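Local structure of lantibiotic dehydratase (Microbispora corallina, 5EHK) at residues H166-R171 and H335-T340; D293-V298 and E329-C334; D420-L425 and I803-S808; A412-Y417 and V613-E618. The protein probably dehydrates serine and threonine residues of the NAI-107 precursor peptide, in a tRNA-dependent manner, during biosynthesis of this lantibiotic. One frame throughout, in Å; residues are numbered along the deposited sequence.

Contact 1: residues H166-R171 and H335-T340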
loop_
_atom_site.group_PDB
_atom_site.type_symbol
_atom_site.label_atom_id
_atom_site.label_comp_id
_atom_site.label_asym_id
_atom_site.label_seq_id
_atom_site.Cartn_x
_atom_site.Cartn_y
_atom_site.Cartn_z
ATOM N N HIS A 166 -38.524 18.008 34.450
ATOM C CA HIS A 166 -37.167 17.546 34.154
ATOM C C HIS A 166 -36.243 17.699 35.352
ATOM O O HIS A 166 -36.261 18.724 36.039
ATOM C CB HIS A 166 -36.588 18.303 32.961
ATOM C CG HIS A 166 -37.495 18.342 31.772
ATOM N ND1 HIS A 166 -38.251 17.259 31.378
ATOM C CD2 HIS A 166 -37.787 19.342 30.908
ATOM C CE1 HIS A 166 -38.961 17.587 30.313
ATOM N NE2 HIS A 166 -38.699 18.846 30.008
ATOM N N ARG A 167 -35.441 16.666 35.592
ATOM C CA ARG A 167 -34.495 16.643 36.705
ATOM C C ARG A 167 -33.046 16.466 36.278
ATOM O O ARG A 167 -32.729 15.720 35.351
ATOM C CB ARG A 167 -34.855 15.501 37.644
ATOM C CG ARG A 167 -36.118 15.713 38.417
ATOM C CD ARG A 167 -36.026 16.969 39.252
ATOM N NE ARG A 167 -36.667 16.713 40.536
ATOM C CZ ARG A 167 -36.053 16.119 41.558
ATOM N NH1 ARG A 167 -34.790 15.718 41.436
ATOM N NH2 ARG A 167 -36.703 15.906 42.694
ATOM N N THR A 168 -32.173 17.126 37.022
ATOM C CA THR A 168 -30.753 17.176 36.743
ATOM C C THR A 168 -30.013 16.232 37.682
ATOM O O THR A 168 -30.457 16.004 38.802
ATOM C CB THR A 168 -30.248 18.620 36.916
ATOM O OG1 THR A 168 -30.495 19.347 35.712
ATOM C CG2 THR A 168 -28.784 18.650 37.145
ATOM N N ARG A 169 -28.946 15.599 37.202
ATOM C CA ARG A 169 -27.953 15.021 38.113
ATOM C C ARG A 169 -26.628 15.721 37.851
ATOM O O ARG A 169 -26.211 15.809 36.698
ATOM C CB ARG A 169 -27.730 13.542 37.870
ATOM C CG ARG A 169 -26.419 13.102 38.470
ATOM C CD ARG A 169 -26.301 11.616 38.510
ATOM N NE ARG A 169 -26.044 11.142 37.158
ATOM C CZ ARG A 169 -26.169 9.881 36.770
ATOM N NH1 ARG A 169 -26.571 8.949 37.630
ATOM N NH2 ARG A 169 -25.915 9.563 35.511
ATOM N N THR A 170 -25.959 16.188 38.904
ATOM C CA THR A 170 -24.712 16.948 38.765
ATOM C C THR A 170 -23.531 16.287 39.484
ATOM O O THR A 170 -23.627 15.900 40.643
ATOM C CB THR A 170 -24.891 18.391 39.261
ATOM O OG1 THR A 170 -26.001 18.972 38.577
ATOM C CG2 THR A 170 -23.633 19.237 39.003
ATOM N N ARG A 171 -22.414 16.170 38.776
ATOM C CA ARG A 171 -21.233 15.509 39.313
ATOM C C ARG A 171 -19.968 16.288 39.032
ATOM O O ARG A 171 -19.925 17.154 38.156
ATOM C CB ARG A 171 -21.099 14.087 38.765
ATOM C CG ARG A 171 -22.078 13.103 39.365
ATOM C CD ARG A 171 -22.128 11.821 38.566
ATOM N NE ARG A 171 -22.887 10.789 39.267
ATOM C CZ ARG A 171 -23.150 9.583 38.771
ATOM N NH1 ARG A 171 -22.726 9.266 37.553
ATOM N NH2 ARG A 171 -23.840 8.699 39.487
ATOM N N HIS A 335 -26.478 17.971 45.243
ATOM C CA HIS A 335 -27.801 17.425 45.482
ATOM C C HIS A 335 -28.802 18.559 45.572
ATOM O O HIS A 335 -29.924 18.448 45.074
ATOM C CB HIS A 335 -27.805 16.593 46.760
ATOM C CG HIS A 335 -27.033 15.319 46.635
ATOM N ND1 HIS A 335 -25.659 15.273 46.740
ATOM C CD2 HIS A 335 -27.437 14.052 46.385
ATOM C CE1 HIS A 335 -25.251 14.028 46.579
ATOM N NE2 HIS A 335 -26.310 13.268 46.360
ATOM N N ALA A 336 -28.362 19.659 46.177
ATOM C CA ALA A 336 -29.176 20.850 46.324
ATOM C C ALA A 336 -29.661 21.306 44.965
ATOM O O ALA A 336 -30.865 21.492 44.744
ATOM C CB ALA A 336 -28.363 21.939 46.967
ATOM N N TYR A 337 -28.716 21.457 44.044
ATOM C CA TYR A 337 -29.041 21.907 42.698
ATOM C C TYR A 337 -29.830 20.848 41.915
ATOM O O TYR A 337 -30.585 21.170 40.992
ATOM C CB TYR A 337 -27.776 22.361 41.959
ATOM C CG TYR A 337 -27.992 22.515 40.483
ATOM C CD1 TYR A 337 -28.773 23.539 39.974
ATOM C CD2 TYR A 337 -27.427 21.617 39.594
ATOM C CE1 TYR A 337 -28.980 23.659 38.612
ATOM C CE2 TYR A 337 -27.621 21.734 38.237
ATOM C CZ TYR A 337 -28.397 22.746 37.751
ATOM O OH TYR A 337 -28.576 22.827 36.395
ATOM N N ASP A 338 -29.694 19.590 42.317
ATOM C CA ASP A 338 -30.447 18.526 41.656
ATOM C C ASP A 338 -31.883 18.465 42.173
ATOM O O ASP A 338 -32.713 17.717 41.634
ATOM C CB ASP A 338 -29.778 17.152 41.804
ATOM C CG ASP A 338 -28.550 16.995 40.925
ATOM O OD1 ASP A 338 -28.363 17.822 40.008
ATOM O OD2 ASP A 338 -27.793 16.020 41.137
ATOM N N ARG A 339 -32.163 19.232 43.228
ATOM C CA ARG A 339 -33.521 19.332 43.762
ATOM C C ARG A 339 -34.290 20.356 42.955
ATOM O O ARG A 339 -35.507 20.250 42.770
ATOM C CB ARG A 339 -33.525 19.686 45.257
ATOM C CG ARG A 339 -33.154 18.509 46.137
ATOM C CD ARG A 339 -33.067 18.829 47.617
ATOM N NE ARG A 339 -32.613 17.639 48.339
ATOM C CZ ARG A 339 -31.392 17.471 48.848
ATOM N NH1 ARG A 339 -30.480 18.438 48.752
ATOM N NH2 ARG A 339 -31.087 16.333 49.470
ATOM N N THR A 340 -33.535 21.300 42.409
ATOM C CA THR A 340 -34.065 22.420 41.659
ATOM C C THR A 340 -34.659 22.006 40.303
ATOM O O THR A 340 -34.348 20.938 39.779
ATOM C CB THR A 340 -32.938 23.452 41.456
ATOM O OG1 THR A 340 -33.357 24.733 41.927
ATOM C CG2 THR A 340 -32.526 23.546 40.003
HETATM O O HOH W 1 -32.541 19.343 39.222
#
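A chi1 of -74° places CG of Asp338 beside its backbone N and sends the carboxylate across to strand 167-171, while on Thr170 a chi1 of -54° brings OG1 to the same side as its own N-H. The two polar groups of Thr170 therefore meet the two oxygens of one carboxylate. Thr170 N donates to Asp338 OD2 at 2.9 Å, using the syn lone pair with an N-H...O angle of 151°, and Thr170 OG1 donates to Asp338 OD1 at 3.0 Å, slightly out of the carboxylate plane. This double grip fixes the rotation of the carboxylate. Arg167 and Arg169 may add a weak favourable field from farther off; Arg169 itself is held by Asp369 and Thr541. Against the Tyr337 ring, Thr170 OG1 lies at the edge, 3.2 Å from CD2, and Thr168 CG2 approaches CE2 to 3.5 Å; the phenol OH bonds to Glu93. Arg339 O sits over one face of the Arg167 guanidinium. Water 1 accepts from Thr168 N at 3.1 Å and donates to Tyr337 O at 3.2 Å. Arg167, Arg169 and Arg171 pair through their backbones with strand 366-379, so Thr168 and Thr170 turn their N-H groups the other way. An aspartate from helix 318-339 and a water take these groups up, as at an edge strand of a sheet whose next neighbour is a helix.

Contact 2: residues D293-V298 and E329-C334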
loop_
_atom_site.group_PDB
_atom_site.type_symbol
_atom_site.label_atom_id
_atom_site.label_comp_id
_atom_site.label_asym_id
_atom_site.label_seq_id
_atom_site.Cartn_x
_atom_site.Cartn_y
_atom_site.Cartn_z
ATOM N N ASP A 293 -20.961 7.638 41.680
ATOM C CA ASP A 293 -20.537 9.025 41.651
ATOM C C ASP A 293 -19.076 9.030 42.090
ATOM O O ASP A 293 -18.732 8.444 43.126
ATOM C CB ASP A 293 -21.420 9.839 42.613
ATOM C CG ASP A 293 -20.952 11.286 42.807
ATOM O OD1 ASP A 293 -20.371 11.902 41.882
ATOM O OD2 ASP A 293 -21.202 11.820 43.909
ATOM N N PRO A 294 -18.204 9.634 41.267
ATOM C CA PRO A 294 -16.779 9.778 41.571
ATOM C C PRO A 294 -16.540 10.566 42.856
ATOM O O PRO A 294 -15.726 10.120 43.671
ATOM C CB PRO A 294 -16.216 10.520 40.347
ATOM C CG PRO A 294 -17.410 11.152 39.693
ATOM C CD PRO A 294 -18.525 10.163 39.931
ATOM N N LEU A 295 -17.218 11.705 43.035
ATOM C CA LEU A 295 -16.997 12.533 44.226
ATOM C C LEU A 295 -17.279 11.750 45.508
ATOM O O LEU A 295 -16.474 11.753 46.452
ATOM C CB LEU A 295 -17.835 13.805 44.174
ATOM C CG LEU A 295 -17.616 14.832 45.288
ATOM C CD1 LEU A 295 -16.165 15.284 45.355
ATOM C CD2 LEU A 295 -18.489 16.038 45.037
ATOM N N GLN A 296 -18.411 11.050 45.510
ATOM C CA GLN A 296 -18.819 10.249 46.647
ATOM C C GLN A 296 -17.810 9.138 46.916
ATOM O O GLN A 296 -17.540 8.796 48.072
ATOM C CB GLN A 296 -20.218 9.679 46.430
ATOM C CG GLN A 296 -20.814 9.042 47.675
ATOM C CD GLN A 296 -20.952 10.041 48.831
ATOM O OE1 GLN A 296 -21.577 11.108 48.695
ATOM N NE2 GLN A 296 -20.380 9.687 49.981
ATOM N N HIS A 297 -17.245 8.586 45.844
ATOM C CA HIS A 297 -16.206 7.571 45.982
ATOM C C HIS A 297 -15.013 8.081 46.774
ATOM O O HIS A 297 -14.538 7.376 47.664
ATOM C CB HIS A 297 -15.707 7.023 44.635
ATOM C CG HIS A 297 -14.472 6.196 44.776
ATOM N ND1 HIS A 297 -14.492 4.920 45.291
ATOM C CD2 HIS A 297 -13.171 6.494 44.557
ATOM C CE1 HIS A 297 -13.258 4.454 45.350
ATOM N NE2 HIS A 297 -12.437 5.389 44.912
ATOM N N VAL A 298 -14.511 9.273 46.442
ATOM C CA VAL A 298 -13.411 9.855 47.223
ATOM C C VAL A 298 -13.786 10.021 48.707
ATOM O O VAL A 298 -13.034 9.600 49.596
ATOM C CB VAL A 298 -12.945 11.219 46.687
ATOM C CG1 VAL A 298 -11.834 11.768 47.579
ATOM C CG2 VAL A 298 -12.484 11.110 45.226
ATOM N N GLU A 329 -18.696 19.925 50.558
ATOM C CA GLU A 329 -19.563 21.069 50.364
ATOM C C GLU A 329 -20.087 21.029 48.945
ATOM O O GLU A 329 -21.277 21.262 48.695
ATOM C CB GLU A 329 -18.814 22.389 50.593
ATOM C CG GLU A 329 -19.762 23.580 50.839
ATOM C CD GLU A 329 -19.047 24.910 51.080
ATOM O OE1 GLU A 329 -18.028 24.942 51.805
ATOM O OE2 GLU A 329 -19.506 25.931 50.520
ATOM N N VAL A 330 -19.195 20.688 48.020
ATOM C CA VAL A 330 -19.546 20.615 46.613
ATOM C C VAL A 330 -20.524 19.481 46.405
ATOM O O VAL A 330 -21.483 19.608 45.644
ATOM C CB VAL A 330 -18.309 20.387 45.754
ATOM C CG1 VAL A 330 -18.709 19.953 44.347
ATOM C CG2 VAL A 330 -17.444 21.657 45.728
ATOM N N ASP A 331 -20.302 18.388 47.118
ATOM C CA ASP A 331 -21.243 17.292 47.093
ATOM C C ASP A 331 -22.619 17.800 47.523
ATOM O O ASP A 331 -23.620 17.610 46.824
ATOM C CB ASP A 331 -20.778 16.175 48.018
ATOM C CG ASP A 331 -21.630 14.934 47.895
ATOM O OD1 ASP A 331 -21.704 14.385 46.769
ATOM O OD2 ASP A 331 -22.233 14.518 48.912
ATOM N N ALA A 332 -22.651 18.481 48.666
ATOM C CA ALA A 332 -23.904 18.975 49.232
ATOM C C ALA A 332 -24.628 19.935 48.280
ATOM O O ALA A 332 -25.843 19.843 48.095
ATOM C CB ALA A 332 -23.650 19.637 50.574
ATOM N N ARG A 333 -23.884 20.841 47.658
ATOM C CA ARG A 333 -24.503 21.747 46.700
ATOM C C ARG A 333 -24.923 21.073 45.392
ATOM O O ARG A 333 -25.689 21.645 44.616
ATOM C CB ARG A 333 -23.638 22.974 46.426
ATOM C CG ARG A 333 -23.355 23.817 47.644
ATOM C CD ARG A 333 -22.519 24.997 47.225
ATOM N NE ARG A 333 -21.999 25.767 48.347
ATOM C CZ ARG A 333 -22.667 26.749 48.935
ATOM N NH1 ARG A 333 -23.893 27.052 48.524
ATOM N NH2 ARG A 333 -22.119 27.413 49.944
ATOM N N CYS A 334 -24.421 19.865 45.151
ATOM C CA CYS A 334 -24.791 19.127 43.950
ATOM C C CYS A 334 -26.188 18.545 44.083
ATOM O O CYS A 334 -26.991 18.616 43.152
ATOM C CB CYS A 334 -23.794 18.001 43.658
ATOM S SG CYS A 334 -22.397 18.496 42.646
#
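Helix 294-298 and helix 329-334 run roughly antiparallel, at 142° between their directions, with axes 10.4 Å apart at the closest; Leu295 and Asp331 have the nearest CA atoms. Leu295 points across to the facing helix. Its CD2 branch rests on the backbone there, 3.6 Å from Asp331 N, and touches Val330 CG1 at 4.0 Å, while Leu177 of helix 174-185 packs on the same leucine. Asp331, with CG anti to its backbone N (chi1 -173°), reaches toward Asp293 and the amide oxygen of Gln296. Its OD1 comes to 3.9 Å from Asp293 OD2, and Gln296 OE1 stands 3.5 Å from Asp331 OD2, acceptor facing acceptor, with amide and carboxylate planes 70° apart. No hydrogen bond joins the segments. The amide nitrogen of Gln296 is turned instead to Asp300. The two like charges may raise the proton affinity of one carboxylate, although the helix start should ease the burden on Asp293, as may a long, weak ion pair with Arg171: OD1 accepts from Leu295 N and OD2 from Gln296 N, both weakly. Asp293 is thus the N-cap of helix 294-306, which makes an antiparallel helical hairpin with helix 318-339.

Contact 3: residues D420-L425 and I803-S808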
loop_
_atom_site.group_PDB
_atom_site.type_symbol
_atom_site.label_atom_id
_atom_site.label_comp_id
_atom_site.label_asym_id
_atom_site.label_seq_id
_atom_site.Cartn_x
_atom_site.Cartn_y
_atom_site.Cartn_z
ATOM N N ASP A 420 -0.606 -22.902 18.319
ATOM C CA ASP A 420 -0.621 -23.694 19.553
ATOM C C ASP A 420 0.114 -23.028 20.683
ATOM O O ASP A 420 0.740 -23.697 21.493
ATOM C CB ASP A 420 -0.037 -25.084 19.349
ATOM C CG ASP A 420 -0.792 -25.879 18.316
ATOM O OD1 ASP A 420 -1.898 -26.360 18.648
ATOM O OD2 ASP A 420 -0.272 -26.037 17.184
ATOM N N ARG A 421 0.033 -21.708 20.751
ATOM C CA ARG A 421 0.812 -20.988 21.729
ATOM C C ARG A 421 0.039 -19.779 22.200
ATOM O O ARG A 421 -0.618 -19.118 21.405
ATOM C CB ARG A 421 2.142 -20.555 21.116
ATOM C CG ARG A 421 2.959 -19.661 22.030
ATOM C CD ARG A 421 4.448 -19.808 21.817
ATOM N NE ARG A 421 5.165 -18.864 22.657
ATOM C CZ ARG A 421 6.233 -18.174 22.276
ATOM N NH1 ARG A 421 6.722 -18.345 21.049
ATOM N NH2 ARG A 421 6.814 -17.329 23.132
ATOM N N ALA A 422 0.068 -19.528 23.501
ATOM C CA ALA A 422 -0.548 -18.329 24.033
ATOM C C ALA A 422 0.566 -17.424 24.504
ATOM O O ALA A 422 1.580 -17.897 25.008
ATOM C CB ALA A 422 -1.488 -18.660 25.167
ATOM N N VAL A 423 0.396 -16.122 24.335
ATOM C CA VAL A 423 1.431 -15.203 24.743
ATOM C C VAL A 423 0.805 -14.285 25.764
ATOM O O VAL A 423 -0.254 -13.738 25.525
ATOM C CB VAL A 423 1.938 -14.398 23.536
ATOM C CG1 VAL A 423 3.010 -13.411 23.953
ATOM C CG2 VAL A 423 2.467 -15.327 22.454
ATOM N N PRO A 424 1.435 -14.124 26.917
ATOM C CA PRO A 424 0.787 -13.245 27.903
ATOM C C PRO A 424 0.449 -11.922 27.263
ATOM O O PRO A 424 1.353 -11.361 26.675
ATOM C CB PRO A 424 1.868 -13.050 28.966
ATOM C CG PRO A 424 2.725 -14.295 28.868
ATOM C CD PRO A 424 2.737 -14.635 27.380
ATOM N N LEU A 425 -0.817 -11.508 27.250
ATOM C CA LEU A 425 -1.159 -10.163 26.773
ATOM C C LEU A 425 -0.297 -9.244 27.597
ATOM O O LEU A 425 -0.351 -9.351 28.823
ATOM C CB LEU A 425 -2.629 -9.832 27.083
ATOM C CG LEU A 425 -3.032 -8.452 26.570
ATOM C CD1 LEU A 425 -4.388 -8.498 25.991
ATOM C CD2 LEU A 425 -2.982 -7.430 27.667
ATOM N N ILE A 803 -8.327 -23.656 23.233
ATOM C CA ILE A 803 -7.439 -23.597 24.381
ATOM C C ILE A 803 -6.233 -24.515 24.215
ATOM O O ILE A 803 -6.351 -25.743 24.211
ATOM C CB ILE A 803 -8.167 -23.945 25.688
ATOM C CG1 ILE A 803 -9.458 -23.140 25.804
ATOM C CG2 ILE A 803 -7.244 -23.721 26.865
ATOM C CD1 ILE A 803 -9.228 -21.679 25.799
ATOM N N ARG A 804 -5.069 -23.901 24.082
ATOM C CA ARG A 804 -3.811 -24.624 23.955
ATOM C C ARG A 804 -2.774 -23.709 24.566
ATOM O O ARG A 804 -1.620 -23.704 24.167
ATOM C CB ARG A 804 -3.505 -24.921 22.481
ATOM C CG ARG A 804 -4.425 -25.993 21.921
ATOM C CD ARG A 804 -4.593 -25.894 20.442
ATOM N NE ARG A 804 -5.844 -26.525 20.047
ATOM C CZ ARG A 804 -6.271 -26.571 18.791
ATOM N NH1 ARG A 804 -5.523 -26.030 17.827
ATOM N NH2 ARG A 804 -7.433 -27.155 18.495
ATOM N N ALA A 805 -3.241 -22.914 25.525
ATOM C CA ALA A 805 -2.436 -21.975 26.280
ATOM C C ALA A 805 -1.017 -22.520 26.577
ATOM O O ALA A 805 -0.853 -23.700 26.901
ATOM C CB ALA A 805 -3.177 -21.585 27.557
ATOM N N THR A 806 0.010 -21.678 26.425
ATOM C CA THR A 806 1.394 -22.145 26.545
ATOM C C THR A 806 2.336 -21.124 27.216
ATOM O O THR A 806 1.908 -20.137 27.864
ATOM C CB THR A 806 1.927 -22.636 25.151
ATOM O OG1 THR A 806 0.875 -23.332 24.471
ATOM C CG2 THR A 806 3.132 -23.609 25.251
ATOM N N VAL A 807 3.621 -21.432 27.121
ATOM C CA VAL A 807 4.691 -20.606 27.638
ATOM C C VAL A 807 5.883 -20.832 26.709
ATOM O O VAL A 807 5.789 -21.596 25.741
ATOM C CB VAL A 807 5.049 -20.975 29.108
ATOM C CG1 VAL A 807 4.003 -20.421 30.087
ATOM C CG2 VAL A 807 5.189 -22.499 29.272
ATOM N N SER A 808 6.996 -20.171 26.999
ATOM C CA SER A 808 8.181 -20.243 26.149
ATOM C C SER A 808 9.403 -20.704 26.942
ATOM O O SER A 808 9.657 -21.903 27.064
ATOM C CB SER A 808 8.463 -18.882 25.498
ATOM O OG SER A 808 9.774 -18.844 24.949
#
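Ala422 lays its methyl group on the backbone of the 803-808 loop, with CB 3.6 Å from Ala805 CA and just as near to Thr806 N. The two alanine methyls also meet, Ala422 CB to Ala805 CB at 4.1 Å, and Leu625 packs against both, making this the apolar middle of the contact. Polar groups lie to either side of it. Asp420 swings its carboxylate at a slant across the end of the Arg804 chain, and OD1 is nearer to CD, at 3.3 Å, than to the nitrogen NH1, at 3.7 Å. The result is a long salt bridge, in which the carboxylate and guanidinium planes lie 26° apart but the oxygen approaches the guanidinium obliquely. Arg421 begins by pointing its CB away from the loop. A chi1 of 174° sets its CG opposite the backbone nitrogen, and the chain, extended as far as NE, brings NH2 to 3.3 Å from CB of Ser808, the last residue built before a gap. Between these two arms, Thr806 OG1 stands 3.0 Å from Asp420 O while donating within its own segment to Arg804 O, a bond modelled so short that its length is doubtful. On the sheet side, Ile803 and Ala805 both touch Val623 of strand 620-624. The polar bonding is light, one long ion pair and no hydrogen bond between the segments; most of the contact is packing of Ala422, Arg421 and Thr806, consistent with a loop that is not modelled for the three residues after Ser808, probably because it is mobile.

Contact 4: residues A412-Y417 and V613-E618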
loop_
_atom_site.group_PDB
_atom_site.type_symbol
_atom_site.label_atom_id
_atom_site.label_comp_id
_atom_site.label_asym_id
_atom_site.label_seq_id
_atom_site.Cartn_x
_atom_site.Cartn_y
_atom_site.Cartn_z
ATOM N N ALA A 412 0.124 -11.694 11.514
ATOM C CA ALA A 412 1.457 -11.544 12.058
ATOM C C ALA A 412 1.652 -12.570 13.178
ATOM O O ALA A 412 2.661 -13.297 13.210
ATOM C CB ALA A 412 1.650 -10.127 12.563
ATOM N N PHE A 413 0.645 -12.642 14.061
ATOM C CA PHE A 413 0.635 -13.536 15.207
ATOM C C PHE A 413 0.819 -14.994 14.739
ATOM O O PHE A 413 1.700 -15.715 15.223
ATOM C CB PHE A 413 -0.666 -13.355 16.000
ATOM C CG PHE A 413 -0.653 -14.002 17.351
ATOM C CD1 PHE A 413 -0.516 -13.243 18.490
ATOM C CD2 PHE A 413 -0.769 -15.384 17.483
ATOM C CE1 PHE A 413 -0.510 -13.858 19.758
ATOM C CE2 PHE A 413 -0.753 -16.005 18.731
ATOM C CZ PHE A 413 -0.615 -15.248 19.868
ATOM N N LEU A 414 -0.025 -15.417 13.803
ATOM C CA LEU A 414 0.109 -16.751 13.198
ATOM C C LEU A 414 1.521 -17.018 12.686
ATOM O O LEU A 414 2.046 -18.108 12.849
ATOM C CB LEU A 414 -0.876 -16.918 12.039
ATOM C CG LEU A 414 -2.278 -17.259 12.514
ATOM C CD1 LEU A 414 -3.272 -17.314 11.366
ATOM C CD2 LEU A 414 -2.225 -18.585 13.313
ATOM N N GLU A 415 2.121 -16.016 12.065
ATOM C CA GLU A 415 3.432 -16.147 11.464
ATOM C C GLU A 415 4.519 -16.358 12.527
ATOM O O GLU A 415 5.402 -17.205 12.374
ATOM C CB GLU A 415 3.718 -14.907 10.589
ATOM C CG GLU A 415 5.128 -14.774 10.036
ATOM C CD GLU A 415 5.289 -15.479 8.688
ATOM O OE1 GLU A 415 4.552 -16.470 8.442
ATOM O OE2 GLU A 415 6.156 -15.047 7.883
ATOM N N ARG A 416 4.439 -15.604 13.623
ATOM C CA ARG A 416 5.469 -15.683 14.657
ATOM C C ARG A 416 5.271 -16.792 15.687
ATOM O O ARG A 416 6.235 -17.370 16.174
ATOM C CB ARG A 416 5.604 -14.358 15.380
ATOM C CG ARG A 416 6.404 -14.460 16.637
ATOM C CD ARG A 416 6.874 -13.093 17.066
ATOM N NE ARG A 416 7.789 -13.169 18.201
ATOM C CZ ARG A 416 8.410 -12.109 18.696
ATOM N NH1 ARG A 416 8.172 -10.920 18.143
ATOM N NH2 ARG A 416 9.226 -12.222 19.744
ATOM N N TYR A 417 4.030 -17.103 16.025
ATOM C CA TYR A 417 3.796 -17.970 17.162
ATOM C C TYR A 417 3.106 -19.253 16.806
ATOM O O TYR A 417 3.114 -20.201 17.597
ATOM C CB TYR A 417 2.941 -17.240 18.168
ATOM C CG TYR A 417 3.567 -15.995 18.725
ATOM C CD1 TYR A 417 4.634 -16.070 19.611
ATOM C CD2 TYR A 417 3.063 -14.746 18.415
ATOM C CE1 TYR A 417 5.176 -14.944 20.171
ATOM C CE2 TYR A 417 3.617 -13.608 18.973
ATOM C CZ TYR A 417 4.679 -13.724 19.846
ATOM O OH TYR A 417 5.247 -12.601 20.396
ATOM N N VAL A 613 -3.021 -14.486 24.773
ATOM C CA VAL A 613 -3.631 -14.434 23.457
ATOM C C VAL A 613 -3.117 -15.626 22.638
ATOM O O VAL A 613 -1.909 -15.881 22.599
ATOM C CB VAL A 613 -3.318 -13.102 22.743
ATOM C CG1 VAL A 613 -4.145 -12.962 21.477
ATOM C CG2 VAL A 613 -3.571 -11.915 23.653
ATOM N N GLY A 614 -4.041 -16.353 22.012
ATOM C CA GLY A 614 -3.753 -17.514 21.188
ATOM C C GLY A 614 -4.399 -17.235 19.832
ATOM O O GLY A 614 -5.045 -16.202 19.645
ATOM N N ALA A 615 -4.245 -18.144 18.880
ATOM C CA ALA A 615 -4.777 -17.932 17.547
ATOM C C ALA A 615 -5.084 -19.238 16.816
ATOM O O ALA A 615 -4.430 -20.249 17.038
ATOM C CB ALA A 615 -3.807 -17.119 16.748
ATOM N N ASN A 616 -6.119 -19.223 15.983
ATOM C CA ASN A 616 -6.322 -20.279 14.982
ATOM C C ASN A 616 -6.414 -19.609 13.619
ATOM O O ASN A 616 -6.216 -18.398 13.520
ATOM C CB ASN A 616 -7.561 -21.143 15.282
ATOM C CG ASN A 616 -8.866 -20.349 15.285
ATOM O OD1 ASN A 616 -9.031 -19.349 14.578
ATOM N ND2 ASN A 616 -9.790 -20.777 16.130
ATOM N N LEU A 617 -6.746 -20.369 12.580
ATOM C CA LEU A 617 -6.723 -19.818 11.231
ATOM C C LEU A 617 -7.653 -18.627 11.046
ATOM O O LEU A 617 -7.392 -17.765 10.210
ATOM C CB LEU A 617 -6.994 -20.880 10.179
ATOM C CG LEU A 617 -5.791 -21.801 10.000
ATOM C CD1 LEU A 617 -5.867 -22.998 10.942
ATOM C CD2 LEU A 617 -5.666 -22.256 8.568
ATOM N N GLU A 618 -8.696 -18.549 11.865
ATOM C CA GLU A 618 -9.731 -17.538 11.690
ATOM C C GLU A 618 -9.642 -16.302 12.600
ATOM O O GLU A 618 -9.863 -15.186 12.138
ATOM C CB GLU A 618 -11.090 -18.208 11.872
ATOM C CG GLU A 618 -12.185 -17.311 12.455
ATOM C CD GLU A 618 -13.517 -18.050 12.581
ATOM O OE1 GLU A 618 -14.293 -18.045 11.588
ATOM O OE2 GLU A 618 -13.768 -18.651 13.661
#
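The ring of Phe413 turns its edge to a backbone carbonyl: Val613 O lies near the ring plane, 3.1 Å from CZ as modelled, although this oxygen probably also accepts a hydrogen bond from Val423 N of the neighbouring strand. Around this point the contact is helix-on-sheet packing, helix 412-417 passing over strand 613-615 at 91°, with Leu414 and Ala615 the closest CA atoms. Phe413 leaves the helix with its ring swung to the far side of CB from the backbone nitrogen (chi1 -167°), which carries the ring onto the strand. Val613 and Ala615 both point toward the helix and grip the ring at different corners: Val613 CG1 touches CE1 at 4.1 Å, and Ala615 CB touches CD2 at 3.6 Å. Gly614 lies between them, its carbonyl carbon 4.0 Å from Phe413 CE2. One face of the ring is covered from within the helix by Tyr417, whose CD2 sits over its centre. Leu620, Val423 and Leu428 also pack on Phe413, so the ring is embedded between the helix and the sheet. Leu414 extends the seam past the end of the strand. Its CD2 meets Ala615 CB at 4.1 Å, and CD1 reaches Asn616 O at 3.8 Å; that same oxygen accepts a hydrogen bond from His410, also on helix 407-417. Here the chain leaves strand 611-615 and turns back into its antiparallel neighbour, 620-624, a beta hairpin. The bend starts with an Asx turn, in which Asn616 OD1 accepts from Glu618 N at 2.8 Å, the donor tilted from the carbonyl plane.

From the N terminus, contact 1 comes first, closing a long loop between strand 167-172 and the far part of helix 318-339. Contact 2 falls wholly within that loop and uses the six residues of the same helix just before it; the two touch where Arg171 CG packs on Asp293 OD1. Both are over before the other pair begins, their nearest atoms about 23 Å or more away. There the two contacts alternate along the chain: contact 4 opens, then contact 3, contact 4 closes at 613-618 and contact 3 only at 803-808. Strands 423-424 and 611-615 are sheet neighbours, so contact 4 packs helix 407-417 on the sheet and contact 3 brings the late loop to its edge strand 423-424.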